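Local coordinates for protein GH127 beta-L-arabinofuranoside (Geobacillus stearothermophilus, PDB 4QK0) that probably hydrolyses beta-L-arabinofuranosides as a glycoside hydrolase of family 127, releasing L-arabinose, at residues A[160-163]-A[164-168]; A[150-153]-A[154-158]; A[561-565]-A[566-570]; A[386-389]-A[390-393]. All coordinates share one frame; numbering follows the deposited sequence.

Contact 1. Residues A[160-163]-A[164-168]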
ATOM      1  N   LYS A 160       9.743 -43.915  21.419  1.00 38.04           N
ATOM      2  CA  LYS A 160      10.848 -44.308  20.543  1.00 39.17           C
ATOM      3  C   LYS A 160      11.898 -43.222  20.416  1.00 34.31           C
ATOM      4  O   LYS A 160      11.613 -42.148  19.929  1.00 35.32           O
ATOM      5  CB  LYS A 160      10.316 -44.697  19.150  1.00 41.90           C
ATOM      6  CG  LYS A 160       9.339 -45.851  19.199  1.00 39.88           C
ATOM      7  CD  LYS A 160       8.725 -46.113  17.852  1.00 37.27           C
ATOM      8  CE  LYS A 160       7.769 -47.280  17.959  1.00 38.39           C
ATOM      9  NZ  LYS A 160       6.915 -47.336  16.742  1.00 41.17           N
ATOM     10  N   ARG A 161      13.128 -43.589  20.739  1.00 32.70           N
ATOM     11  CA  ARG A 161      14.251 -42.705  20.921  1.00 34.98           C
ATOM     12  C   ARG A 161      15.127 -42.534  19.699  1.00 29.41           C
ATOM     13  O   ARG A 161      16.056 -41.718  19.705  1.00 26.24           O
ATOM     14  CB  ARG A 161      15.237 -43.428  21.907  1.00 44.46           C
ATOM     15  CG  ARG A 161      15.299 -43.013  23.350  1.00 55.37           C
ATOM     16  CD  ARG A 161      16.676 -43.257  23.946  1.00 62.15           C
ATOM     17  NE  ARG A 161      16.899 -42.206  24.937  1.00 74.53           N
ATOM     18  CZ  ARG A 161      17.479 -41.035  24.682  1.00 77.97           C
ATOM     19  NH1 ARG A 161      17.961 -40.781  23.479  1.00 87.27           N
ATOM     20  NH2 ARG A 161      17.594 -40.116  25.637  1.00 73.93           N
ATOM     21  N   ARG A 162      14.947 -43.390  18.720  1.00 27.09           N
ATOM     22  CA  ARG A 162      15.800 -43.373  17.543  1.00 30.98           C
ATOM     23  C   ARG A 162      15.986 -41.944  16.944  1.00 27.93           C
ATOM     24  O   ARG A 162      17.102 -41.499  16.686  1.00 25.74           O
ATOM     25  CB  ARG A 162      15.188 -44.328  16.513  1.00 35.15           C
ATOM     26  CG  ARG A 162      15.938 -44.428  15.219  1.00 37.25           C
ATOM     27  CD  ARG A 162      17.180 -45.280  15.333  1.00 42.03           C
ATOM     28  NE  ARG A 162      17.767 -45.302  13.994  1.00 48.61           N
ATOM     29  CZ  ARG A 162      18.940 -44.769  13.636  1.00 49.71           C
ATOM     30  NH1 ARG A 162      19.744 -44.192  14.511  1.00 48.02           N
ATOM     31  NH2 ARG A 162      19.316 -44.838  12.367  1.00 56.00           N
ATOM     32  N   PHE A 163      14.883 -41.223  16.774  1.00 28.24           N
ATOM     33  CA  PHE A 163      14.931 -39.911  16.099  1.00 28.93           C
ATOM     34  C   PHE A 163      15.647 -38.958  17.052  1.00 26.52           C
ATOM     35  O   PHE A 163      16.549 -38.216  16.674  1.00 25.55           O
ATOM     36  CB  PHE A 163      13.500 -39.483  15.750  1.00 29.10           C
ATOM     37  CG  PHE A 163      13.379 -38.249  14.837  1.00 30.47           C
ATOM     38  CD1 PHE A 163      14.477 -37.653  14.211  1.00 27.86           C
ATOM     39  CD2 PHE A 163      12.098 -37.712  14.588  1.00 27.39           C
ATOM     40  CE1 PHE A 163      14.296 -36.541  13.378  1.00 29.59           C
ATOM     41  CE2 PHE A 163      11.933 -36.616  13.779  1.00 27.22           C
ATOM     42  CZ  PHE A 163      13.031 -36.026  13.162  1.00 25.69           C
ATOM     43  N   LEU A 164      15.286 -39.042  18.317  1.00 29.26           N
ATOM     44  CA  LEU A 164      15.994 -38.269  19.339  1.00 32.20           C
ATOM     45  C   LEU A 164      17.506 -38.496  19.365  1.00 32.19           C
ATOM     46  O   LEU A 164      18.268 -37.532  19.463  1.00 29.77           O
ATOM     47  CB  LEU A 164      15.412 -38.572  20.718  1.00 35.17           C
ATOM     48  CG  LEU A 164      15.913 -37.676  21.857  1.00 37.00           C
ATOM     49  CD1 LEU A 164      15.484 -36.255  21.568  1.00 37.33           C
ATOM     50  CD2 LEU A 164      15.342 -38.143  23.178  1.00 36.74           C
ATOM     51  N   ASP A 165      17.935 -39.758  19.201  1.00 31.97           N
ATOM     52  CA  ASP A 165      19.358 -40.075  19.161  1.00 33.80           C
ATOM     53  C   ASP A 165      20.058 -39.448  17.983  1.00 29.89           C
ATOM     54  O   ASP A 165      21.123 -38.890  18.109  1.00 31.95           O
ATOM     55  CB  ASP A 165      19.568 -41.599  19.161  1.00 37.43           C
ATOM     56  CG  ASP A 165      19.254 -42.238  20.533  1.00 41.36           C
ATOM     57  OD1 ASP A 165      19.422 -41.550  21.558  1.00 44.27           O
ATOM     58  OD2 ASP A 165      18.819 -43.412  20.590  1.00 44.40           O
ATOM     59  N   ILE A 166      19.450 -39.565  16.821  1.00 29.06           N
ATOM     60  CA  ILE A 166      19.961 -38.934  15.604  1.00 27.00           C
ATOM     61  C   ILE A 166      20.128 -37.424  15.817  1.00 24.50           C
ATOM     62  O   ILE A 166      21.182 -36.872  15.493  1.00 25.36           O
ATOM     63  CB  ILE A 166      18.962 -39.208  14.446  1.00 28.51           C
ATOM     64  CG1 ILE A 166      19.030 -40.698  14.052  1.00 29.95           C
ATOM     65  CG2 ILE A 166      19.210 -38.290  13.259  1.00 27.45           C
ATOM     66  CD1 ILE A 166      17.831 -41.179  13.216  1.00 28.90           C
HETATM   67  N   MSE A 167      19.094 -36.778  16.337  1.00 22.22           N
HETATM   68  CA  MSE A 167      19.121 -35.336  16.467  1.00 24.98           C
HETATM   69  C   MSE A 167      20.082 -34.856  17.554  1.00 28.80           C
HETATM   70  O   MSE A 167      20.616 -33.754  17.450  1.00 25.57           O
HETATM   71  CB  MSE A 167      17.703 -34.814  16.632  1.00 24.09           C
HETATM   72  CG  MSE A 167      16.854 -35.057  15.360  1.00 27.03           C
HETATM   73 SE   MSE A 167      17.794 -34.610  13.688  1.00 27.79          SE
HETATM   74  CE  MSE A 167      18.228 -32.770  14.140  1.00 31.28           C
ATOM     75  N   CYS A 168      20.323 -35.672  18.594  1.00 30.49           N
ATOM     76  CA  CYS A 168      21.347 -35.321  19.600  1.00 27.63           C
ATOM     77  C   CYS A 168      22.707 -35.358  19.009  1.00 27.55           C
ATOM     78  O   CYS A 168      23.571 -34.557  19.390  1.00 29.26           O
ATOM     79  CB  CYS A 168      21.302 -36.271  20.813  1.00 30.48           C
ATOM     80  SG  CYS A 168      19.940 -35.976  21.951  1.00 33.96           S
TER
HETATM   81  O   HOH W   1      12.680 -39.595  18.861  1.00 27.54           O
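The two guanidinium groups of this helix start are each covered by an aliphatic side chain. Ile166 CD1 sits over the centre of the Arg162 guanidinium, 3.7 Å above its plane; the methyl lies against the flat face, and the polar edge is used elsewhere, NE in a salt bridge with Glu107. Leu164 CD2 lies over one face of the Arg161 guanidinium, 3.7 Å from NH1. At its edge Asp165 takes over: the carboxylate plane is only 12° from that of the guanidinium, and OD1 is 2.5 Å from Arg161 NH1 in a short salt bridge. A lysine in place of Asp165 would probably leave Arg161 without its anionic mate and set a like charge beside it.

The chain enters helix 162-177 here, in the catalytic domain, whose family clan is that of six-hairpin, (alpha/alpha)6-type barrels. Its buried side faces helix 140-158. There Phe163, its CG anti to the backbone N (chi1 -170°), lies alongside Met167, a selenomethionine, pointing the same way: CE1 of Phe163 meets CG of Met167 at 3.6 Å, and SE stands obliquely to the ring, a Met-aromatic contact. A water bridges where the helix begins, accepting from Leu164 N at 2.7 Å and donating to Lys160 O at 3.0 Å.

Contact 2. Residues A[150-153]-A[154-158]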
ATOM      1  N   ALA A 150      10.853 -32.054  16.110  1.00 22.05           N
ATOM      2  CA  ALA A 150      10.026 -33.197  15.705  1.00 24.66           C
ATOM      3  C   ALA A 150      10.451 -34.442  16.518  1.00 24.63           C
ATOM      4  O   ALA A 150       9.617 -35.220  16.934  1.00 24.40           O
ATOM      5  CB  ALA A 150      10.215 -33.488  14.223  1.00 25.09           C
ATOM      6  N   ALA A 151      11.758 -34.616  16.666  1.00 22.91           N
ATOM      7  CA  ALA A 151      12.325 -35.741  17.407  1.00 25.24           C
ATOM      8  C   ALA A 151      11.917 -35.735  18.884  1.00 24.96           C
ATOM      9  O   ALA A 151      11.510 -36.762  19.432  1.00 24.57           O
ATOM     10  CB  ALA A 151      13.840 -35.772  17.263  1.00 25.17           C
ATOM     11  N   VAL A 152      11.938 -34.563  19.500  1.00 25.91           N
ATOM     12  CA  VAL A 152      11.458 -34.436  20.877  1.00 26.23           C
ATOM     13  C   VAL A 152       9.999 -34.850  20.964  1.00 27.13           C
ATOM     14  O   VAL A 152       9.605 -35.665  21.822  1.00 28.95           O
ATOM     15  CB  VAL A 152      11.626 -32.997  21.423  1.00 24.81           C
ATOM     16  CG1 VAL A 152      10.920 -32.824  22.774  1.00 24.08           C
ATOM     17  CG2 VAL A 152      13.088 -32.673  21.571  1.00 24.13           C
ATOM     18  N   ALA A 153       9.191 -34.292  20.076  1.00 25.63           N
ATOM     19  CA  ALA A 153       7.782 -34.600  20.091  1.00 24.41           C
ATOM     20  C   ALA A 153       7.503 -36.094  19.862  1.00 25.46           C
ATOM     21  O   ALA A 153       6.569 -36.647  20.439  1.00 25.96           O
ATOM     22  CB  ALA A 153       7.026 -33.769  19.054  1.00 23.97           C
ATOM     23  N   TYR A 154       8.233 -36.678  18.934  1.00 25.49           N
ATOM     24  CA  TYR A 154       8.013 -38.043  18.551  1.00 28.26           C
ATOM     25  C   TYR A 154       8.409 -38.965  19.730  1.00 28.60           C
ATOM     26  O   TYR A 154       7.740 -39.939  19.997  1.00 26.63           O
ATOM     27  CB  TYR A 154       8.805 -38.368  17.256  1.00 30.10           C
ATOM     28  CG  TYR A 154       8.355 -39.653  16.617  1.00 36.19           C
ATOM     29  CD1 TYR A 154       7.189 -39.699  15.873  1.00 37.80           C
ATOM     30  CD2 TYR A 154       9.065 -40.847  16.802  1.00 39.67           C
ATOM     31  CE1 TYR A 154       6.736 -40.875  15.309  1.00 39.28           C
ATOM     32  CE2 TYR A 154       8.629 -42.031  16.235  1.00 35.51           C
ATOM     33  CZ  TYR A 154       7.461 -42.039  15.488  1.00 39.24           C
ATOM     34  OH  TYR A 154       6.977 -43.198  14.910  1.00 35.44           O
ATOM     35  N   PHE A 155       9.476 -38.624  20.443  1.00 30.68           N
ATOM     36  CA  PHE A 155       9.817 -39.358  21.653  1.00 31.94           C
ATOM     37  C   PHE A 155       8.735 -39.325  22.734  1.00 31.73           C
ATOM     38  O   PHE A 155       8.351 -40.357  23.287  1.00 34.28           O
ATOM     39  CB  PHE A 155      11.106 -38.838  22.239  1.00 32.30           C
ATOM     40  CG  PHE A 155      11.466 -39.519  23.513  1.00 33.83           C
ATOM     41  CD1 PHE A 155      11.737 -40.890  23.520  1.00 35.99           C
ATOM     42  CD2 PHE A 155      11.483 -38.829  24.705  1.00 33.24           C
ATOM     43  CE1 PHE A 155      12.030 -41.553  24.694  1.00 36.59           C
ATOM     44  CE2 PHE A 155      11.791 -39.485  25.890  1.00 34.40           C
ATOM     45  CZ  PHE A 155      12.070 -40.837  25.881  1.00 37.07           C
ATOM     46  N   ARG A 156       8.231 -38.151  23.020  1.00 32.99           N
ATOM     47  CA  ARG A 156       7.207 -37.979  24.044  1.00 36.42           C
ATOM     48  C   ARG A 156       5.972 -38.704  23.671  1.00 39.47           C
ATOM     49  O   ARG A 156       5.275 -39.173  24.555  1.00 38.77           O
ATOM     50  CB  ARG A 156       6.859 -36.487  24.284  1.00 38.28           C
ATOM     51  CG  ARG A 156       8.018 -35.747  24.895  1.00 43.32           C
ATOM     52  CD  ARG A 156       7.735 -34.318  25.300  1.00 48.95           C
ATOM     53  NE  ARG A 156       8.523 -34.152  26.512  1.00 59.09           N
ATOM     54  CZ  ARG A 156       9.192 -33.074  26.872  1.00 63.76           C
ATOM     55  NH1 ARG A 156       9.168 -31.984  26.108  1.00 65.28           N
ATOM     56  NH2 ARG A 156       9.873 -33.117  28.024  1.00 58.35           N
ATOM     57  N   ALA A 157       5.691 -38.813  22.378  1.00 35.75           N
ATOM     58  CA  ALA A 157       4.457 -39.474  21.937  1.00 36.86           C
ATOM     59  C   ALA A 157       4.546 -40.980  21.878  1.00 32.71           C
ATOM     60  O   ALA A 157       3.558 -41.660  22.093  1.00 32.14           O
ATOM     61  CB  ALA A 157       4.054 -38.978  20.535  1.00 37.03           C
ATOM     62  N   THR A 158       5.683 -41.492  21.433  1.00 33.37           N
ATOM     63  CA  THR A 158       5.770 -42.912  21.143  1.00 35.42           C
ATOM     64  C   THR A 158       6.721 -43.672  22.050  1.00 34.27           C
ATOM     65  O   THR A 158       6.707 -44.894  22.037  1.00 36.11           O
ATOM     66  CB  THR A 158       6.269 -43.164  19.718  1.00 33.02           C
ATOM     67  OG1 THR A 158       7.614 -42.670  19.582  1.00 28.22           O
ATOM     68  CG2 THR A 158       5.356 -42.525  18.716  1.00 36.29           C
TER
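Ala150 O receives the N-H of Tyr154 at 2.8 Å, one of four regular i to i+4 bonds in this last part of helix 140-158, an element of the helical barrel of the catalytic domain. The methyls of Ala150 and Ala151 are small enough to let helix 162-177 come close, with Phe163 resting on both; Ala151 O binds Phe155 N. Val152 follows on another side. Its CG1, anti to the backbone N (chi1 171°), lies next to Arg156, which runs alongside in the same direction, with NH1 3.9 Å from CG1. A branched apolar residue suits this place, because it also packs on Leu201 and Val204 of helix 194-205. The methyl of Ala153 meets Ala87 and Tyr88 of helix 76-92, a small residue suiting the close approach, and its carbonyl O takes Ala157 N at 3.0 Å.

Tyr154 leads away to helix 96-112, its OH hydrogen-bonded to Asp103. Thr158 CG2 stands 3.9 Å above one face of that ring, near the rim. The threonine also closes the helix: its OG1 donates to Tyr154 O at 2.8 Å from above the carbonyl plane, while Thr158 N reaches the same oxygen from the opposite face at 3.0 Å.

Contact 3. Residues A[561-565]-A[566-570]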
ATOM      1  N   LEU A 561     -17.745  -8.860   8.632  1.00 26.32           N
ATOM      2  CA  LEU A 561     -18.886  -8.834   7.690  1.00 26.48           C
ATOM      3  C   LEU A 561     -18.403  -9.286   6.351  1.00 24.53           C
ATOM      4  O   LEU A 561     -17.299  -8.909   5.920  1.00 22.94           O
ATOM      5  CB  LEU A 561     -19.475  -7.464   7.530  1.00 30.96           C
ATOM      6  CG  LEU A 561     -19.834  -6.641   8.737  1.00 35.25           C
ATOM      7  CD1 LEU A 561     -20.631  -5.393   8.347  1.00 34.98           C
ATOM      8  CD2 LEU A 561     -20.650  -7.444   9.672  1.00 40.37           C
ATOM      9  N   GLU A 562     -19.168 -10.182   5.725  1.00 23.39           N
ATOM     10  CA  GLU A 562     -18.880 -10.669   4.365  1.00 23.76           C
ATOM     11  C   GLU A 562     -19.962 -10.243   3.328  1.00 25.80           C
ATOM     12  O   GLU A 562     -21.152 -10.088   3.649  1.00 21.56           O
ATOM     13  CB  GLU A 562     -18.783 -12.187   4.351  1.00 24.90           C
ATOM     14  CG  GLU A 562     -17.540 -12.789   5.030  1.00 25.64           C
ATOM     15  CD  GLU A 562     -17.281 -14.221   4.554  1.00 23.65           C
ATOM     16  OE1 GLU A 562     -18.013 -15.085   5.001  1.00 27.12           O
ATOM     17  OE2 GLU A 562     -16.408 -14.460   3.696  1.00 22.87           O
ATOM     18  N   GLU A 563     -19.517 -10.065   2.105  1.00 27.86           N
ATOM     19  CA  GLU A 563     -20.386  -9.670   1.002  1.00 32.01           C
ATOM     20  C   GLU A 563     -21.534 -10.666   0.836  1.00 35.40           C
ATOM     21  O   GLU A 563     -22.680 -10.285   0.623  1.00 32.91           O
ATOM     22  CB  GLU A 563     -19.565  -9.616  -0.270  1.00 31.98           C
ATOM     23  CG  GLU A 563     -20.338  -9.249  -1.522  1.00 37.76           C
ATOM     24  CD  GLU A 563     -19.441  -8.993  -2.750  1.00 38.78           C
ATOM     25  OE1 GLU A 563     -18.194  -8.835  -2.680  1.00 33.86           O
ATOM     26  OE2 GLU A 563     -20.010  -8.983  -3.846  1.00 49.00           O
ATOM     27  N   VAL A 564     -21.218 -11.957   0.951  1.00 35.70           N
ATOM     28  CA  VAL A 564     -22.229 -12.993   0.746  1.00 30.84           C
ATOM     29  C   VAL A 564     -23.457 -12.744   1.621  1.00 28.49           C
ATOM     30  O   VAL A 564     -24.557 -13.019   1.199  1.00 29.87           O
ATOM     31  CB  VAL A 564     -21.651 -14.409   0.960  1.00 31.01           C
ATOM     32  CG1 VAL A 564     -21.228 -14.600   2.423  1.00 30.49           C
ATOM     33  CG2 VAL A 564     -22.653 -15.492   0.572  1.00 31.88           C
ATOM     34  N   ASP A 565     -23.288 -12.170   2.816  1.00 29.93           N
ATOM     35  CA  ASP A 565     -24.400 -11.897   3.714  1.00 30.23           C
ATOM     36  C   ASP A 565     -24.929 -10.480   3.615  1.00 32.59           C
ATOM     37  O   ASP A 565     -26.023 -10.232   4.054  1.00 33.47           O
ATOM     38  CB  ASP A 565     -23.989 -12.091   5.205  1.00 35.65           C
ATOM     39  CG  ASP A 565     -23.600 -13.534   5.560  1.00 35.77           C
ATOM     40  OD1 ASP A 565     -24.324 -14.447   5.151  1.00 48.49           O
ATOM     41  OD2 ASP A 565     -22.584 -13.774   6.255  1.00 37.58           O
ATOM     42  N   ASN A 566     -24.135  -9.519   3.166  1.00 31.88           N
ATOM     43  CA  ASN A 566     -24.465  -8.107   3.364  1.00 28.69           C
ATOM     44  C   ASN A 566     -24.408  -7.266   2.067  1.00 27.71           C
ATOM     45  O   ASN A 566     -24.640  -6.067   2.066  1.00 24.92           O
ATOM     46  CB  ASN A 566     -23.453  -7.476   4.364  1.00 28.57           C
ATOM     47  CG  ASN A 566     -23.524  -8.081   5.764  1.00 31.09           C
ATOM     48  OD1 ASN A 566     -24.382  -7.729   6.553  1.00 29.92           O
ATOM     49  ND2 ASN A 566     -22.534  -8.928   6.105  1.00 29.06           N
ATOM     50  N   GLY A 567     -24.029  -7.865   0.972  1.00 29.99           N
ATOM     51  CA  GLY A 567     -23.846  -7.116  -0.254  1.00 30.75           C
ATOM     52  C   GLY A 567     -22.465  -6.512  -0.410  1.00 33.51           C
ATOM     53  O   GLY A 567     -21.662  -6.484   0.537  1.00 38.35           O
ATOM     54  N   PRO A 568     -22.191  -6.002  -1.611  1.00 34.08           N
ATOM     55  CA  PRO A 568     -20.894  -5.391  -1.833  1.00 33.27           C
ATOM     56  C   PRO A 568     -20.761  -4.017  -1.217  1.00 29.39           C
ATOM     57  O   PRO A 568     -21.687  -3.492  -0.584  1.00 29.81           O
ATOM     58  CB  PRO A 568     -20.800  -5.338  -3.374  1.00 32.08           C
ATOM     59  CG  PRO A 568     -22.217  -5.316  -3.851  1.00 31.12           C
ATOM     60  CD  PRO A 568     -23.114  -5.790  -2.751  1.00 32.19           C
ATOM     61  N   ASN A 569     -19.557  -3.484  -1.341  1.00 29.81           N
ATOM     62  CA  ASN A 569     -19.188  -2.164  -0.812  1.00 29.45           C
ATOM     63  C   ASN A 569     -19.338  -2.041   0.694  1.00 27.87           C
ATOM     64  O   ASN A 569     -20.129  -1.242   1.208  1.00 25.33           O
ATOM     65  CB  ASN A 569     -19.948  -1.037  -1.550  1.00 30.00           C
ATOM     66  CG  ASN A 569     -19.319   0.316  -1.303  1.00 33.85           C
ATOM     67  OD1 ASN A 569     -18.393   0.430  -0.486  1.00 31.74           O
ATOM     68  ND2 ASN A 569     -19.799   1.348  -2.009  1.00 33.41           N
ATOM     69  N   LEU A 570     -18.575  -2.850   1.409  1.00 28.35           N
ATOM     70  CA  LEU A 570     -18.720  -2.916   2.869  1.00 27.59           C
ATOM     71  C   LEU A 570     -18.174  -1.659   3.517  1.00 25.29           C
ATOM     72  O   LEU A 570     -18.555  -1.341   4.622  1.00 24.79           O
ATOM     73  CB  LEU A 570     -18.081  -4.179   3.447  1.00 27.60           C
ATOM     74  CG  LEU A 570     -18.670  -5.493   2.938  1.00 29.56           C
ATOM     75  CD1 LEU A 570     -17.833  -6.665   3.417  1.00 32.06           C
ATOM     76  CD2 LEU A 570     -20.088  -5.671   3.377  1.00 29.54           C
TER
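Asn566, the last helical residue, folds its amide back over the turn, so that ND2 donates to Glu562 O at 3.0 Å. The torsion responsible sets CG beside the backbone N (chi1 -64°), and the bond is slightly skewed, with Glu562 O lying 17° out of the amide plane. CB of Leu561 and CB of Asp565 lie near the same ND2, which also donates to Arg626 O. Replacing Asn566 by an alanine would probably cost both carbonyls, Glu562 O and Arg626 O, a donor and leave the turn less firmly tied to strand 620-629.

The chain here passes from strand 557-562 of the C-terminal domain straight into the single-turn helix 563-566, with Glu562 at the N-cap position. The backbone oxygen of Glu562 is approached from opposite faces, by Asp565 N on one and Asn566 ND2 on the other. Gly567 leaves the helix: its N gives a 2.8 Å bond to Glu563 O in the carbonyl plane, on a lone pair, and its positive phi of 87° would jam a CB against the preceding carbonyl oxygen.

Glu563, extended beyond CG, crosses Pro568 obliquely; its CG packs on the backbone of Gly567, and OE2 comes to 3.8 Å from Pro568 CB, while OE1 accepts from Glu640 N. Leu570 points back toward the strand and places CD1 3.4 Å from Leu561 O, both leucines being buried.

Contact 4. Residues A[386-389]-A[390-393]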
ATOM      1  N   GLU A 386      -9.282  -6.701   5.884  1.00 23.89           N
ATOM      2  CA  GLU A 386     -10.179  -5.991   4.952  1.00 26.64           C
ATOM      3  C   GLU A 386      -9.864  -6.428   3.545  1.00 25.49           C
ATOM      4  O   GLU A 386      -8.718  -6.388   3.115  1.00 29.30           O
ATOM      5  CB  GLU A 386     -10.015  -4.500   5.070  1.00 28.51           C
ATOM      6  CG  GLU A 386     -10.792  -3.707   4.020  1.00 35.02           C
ATOM      7  CD  GLU A 386     -10.721  -2.216   4.284  1.00 38.84           C
ATOM      8  OE1 GLU A 386     -11.251  -1.788   5.299  1.00 48.45           O
ATOM      9  OE2 GLU A 386     -10.063  -1.476   3.517  1.00 46.44           O
ATOM     10  N   VAL A 387     -10.890  -6.858   2.830  1.00 26.32           N
ATOM     11  CA  VAL A 387     -10.722  -7.311   1.462  1.00 28.91           C
ATOM     12  C   VAL A 387     -11.751  -6.666   0.536  1.00 28.39           C
ATOM     13  O   VAL A 387     -12.937  -6.703   0.800  1.00 24.86           O
ATOM     14  CB  VAL A 387     -10.844  -8.833   1.366  1.00 27.18           C
ATOM     15  CG1 VAL A 387     -10.736  -9.291  -0.059  1.00 29.52           C
ATOM     16  CG2 VAL A 387      -9.700  -9.481   2.115  1.00 29.28           C
ATOM     17  N   TRP A 388     -11.223  -6.051  -0.520  1.00 33.33           N
ATOM     18  CA  TRP A 388     -11.978  -5.631  -1.725  1.00 35.50           C
ATOM     19  C   TRP A 388     -11.299  -6.408  -2.886  1.00 30.11           C
ATOM     20  O   TRP A 388     -10.238  -6.030  -3.301  1.00 29.39           O
ATOM     21  CB  TRP A 388     -11.882  -4.101  -1.891  1.00 33.81           C
ATOM     22  CG  TRP A 388     -12.594  -3.502  -3.106  1.00 36.98           C
ATOM     23  CD1 TRP A 388     -13.551  -4.087  -3.866  1.00 36.50           C
ATOM     24  CD2 TRP A 388     -12.373  -2.194  -3.673  1.00 34.14           C
ATOM     25  NE1 TRP A 388     -13.940  -3.230  -4.857  1.00 38.90           N
ATOM     26  CE2 TRP A 388     -13.235  -2.063  -4.760  1.00 37.28           C
ATOM     27  CE3 TRP A 388     -11.529  -1.133  -3.357  1.00 32.10           C
ATOM     28  CZ2 TRP A 388     -13.278  -0.903  -5.544  1.00 36.67           C
ATOM     29  CZ3 TRP A 388     -11.564   0.025  -4.127  1.00 32.33           C
ATOM     30  CH2 TRP A 388     -12.429   0.134  -5.198  1.00 34.91           C
ATOM     31  N   PRO A 389     -11.901  -7.515  -3.374  1.00 28.95           N
ATOM     32  CA  PRO A 389     -11.166  -8.394  -4.298  1.00 29.94           C
ATOM     33  C   PRO A 389     -10.580  -7.753  -5.510  1.00 28.78           C
ATOM     34  O   PRO A 389      -9.465  -8.081  -5.870  1.00 28.88           O
ATOM     35  CB  PRO A 389     -12.196  -9.412  -4.719  1.00 28.68           C
ATOM     36  CG  PRO A 389     -13.071  -9.510  -3.511  1.00 30.93           C
ATOM     37  CD  PRO A 389     -13.211  -8.093  -3.025  1.00 30.22           C
ATOM     38  N   LYS A 390     -11.311  -6.838  -6.137  1.00 29.52           N
ATOM     39  CA  LYS A 390     -10.754  -6.124  -7.277  1.00 30.03           C
ATOM     40  C   LYS A 390      -9.459  -5.430  -6.972  1.00 28.77           C
ATOM     41  O   LYS A 390      -8.531  -5.417  -7.796  1.00 30.59           O
ATOM     42  CB  LYS A 390     -11.761  -5.080  -7.758  1.00 37.38           C
ATOM     43  CG  LYS A 390     -11.750  -5.047  -9.267  1.00 43.19           C
ATOM     44  CD  LYS A 390     -12.511  -3.874  -9.891  1.00 56.39           C
ATOM     45  CE  LYS A 390     -12.305  -3.825 -11.392  1.00 57.96           C
ATOM     46  NZ  LYS A 390     -10.890  -4.072 -11.824  1.00 60.85           N
ATOM     47  N   ALA A 391      -9.391  -4.796  -5.800  1.00 25.63           N
ATOM     48  CA  ALA A 391      -8.196  -4.100  -5.369  1.00 24.64           C
ATOM     49  C   ALA A 391      -6.980  -4.956  -5.116  1.00 25.77           C
ATOM     50  O   ALA A 391      -5.864  -4.432  -5.078  1.00 21.68           O
ATOM     51  CB  ALA A 391      -8.496  -3.289  -4.110  1.00 26.98           C
ATOM     52  N   CYS A 392      -7.178  -6.256  -4.926  1.00 27.30           N
ATOM     53  CA  CYS A 392      -6.047  -7.200  -4.820  1.00 29.64           C
ATOM     54  C   CYS A 392      -5.183  -7.272  -6.044  1.00 28.12           C
ATOM     55  O   CYS A 392      -4.135  -7.901  -6.027  1.00 35.93           O
ATOM     56  CB  CYS A 392      -6.557  -8.591  -4.434  1.00 29.79           C
ATOM     57  SG  CYS A 392      -7.410  -8.527  -2.828  1.00 33.27           S
ATOM     58  N   GLU A 393      -5.554  -6.562  -7.093  1.00 30.26           N
ATOM     59  CA  GLU A 393      -4.695  -6.444  -8.285  1.00 30.73           C
ATOM     60  C   GLU A 393      -3.686  -5.360  -8.159  1.00 25.47           C
ATOM     61  O   GLU A 393      -2.739  -5.291  -8.918  1.00 25.21           O
ATOM     62  CB  GLU A 393      -5.551  -6.159  -9.524  1.00 41.22           C
ATOM     63  CG  GLU A 393      -6.800  -7.063  -9.601  1.00 57.41           C
ATOM     64  CD  GLU A 393      -6.922  -7.836 -10.886  1.00 73.32           C
ATOM     65  OE1 GLU A 393      -5.942  -8.540 -11.263  1.00 86.08           O
ATOM     66  OE2 GLU A 393      -8.027  -7.749 -11.490  1.00 83.01           O
TER
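Trp388 and Ala391 form the close-packed part of this turn. With CG anti to the backbone N (chi1 179°), the indole swings beside the start of the 3-10 turn, and its CE3 meets Ala391 CB at 3.8 Å; the small methyl lets the ring lie close to the turn. The backbone turns on one 3-10 bond, Cys392 N to Pro389 O at 3.1 Å, with two weak bonds to Trp388 O, from Ala391 N at 2.9 Å and Cys392 N at 3.5 Å. Proline suits the first turn because no N-H is called for there. Behind it the fit slackens: Cys392 SG lies 4.4 Å from Val387 CG1, at the end of strand 386-387.

The outer side is looser. Lys390 runs alongside the indole, its CB 4.1 Å from Trp388 NE1, and then its exposed chain leads away from the turn. It is not without company, for its ammonium makes a cation-pi contact with Phe321 of the second subunit. That same Phe321 meets Trp388 edge-to-face, and Arg544 of the second subunit makes a cation-pi contact with the indole. Aromatic rings paired with positive charges from both chains imply that this turn helps to join the dimer through cation-pi and ring contacts.

Overall arrangement
Followed from the N terminus, the order is contact 2, contact 1, contact 4, contact 3. Each is a local turn of continuous chain, so none encloses a long loop, and none nests in or crosses another. Contact 2 ends helix 140-158 and contact 1 begins helix 162-177; their centres are 9 Å apart, and Met167 packs on Ala151, adding to the join between the two helices. On the opposite side of the chain's centre, contacts 4 and 3 have centres 13 Å apart and do not touch. Their strands, 386-387 and 557-562, both pair with strand 641-647, tying catalytic and C-terminal regions together. Trp388 and Asn569 both meet Arg544 of the second subunit.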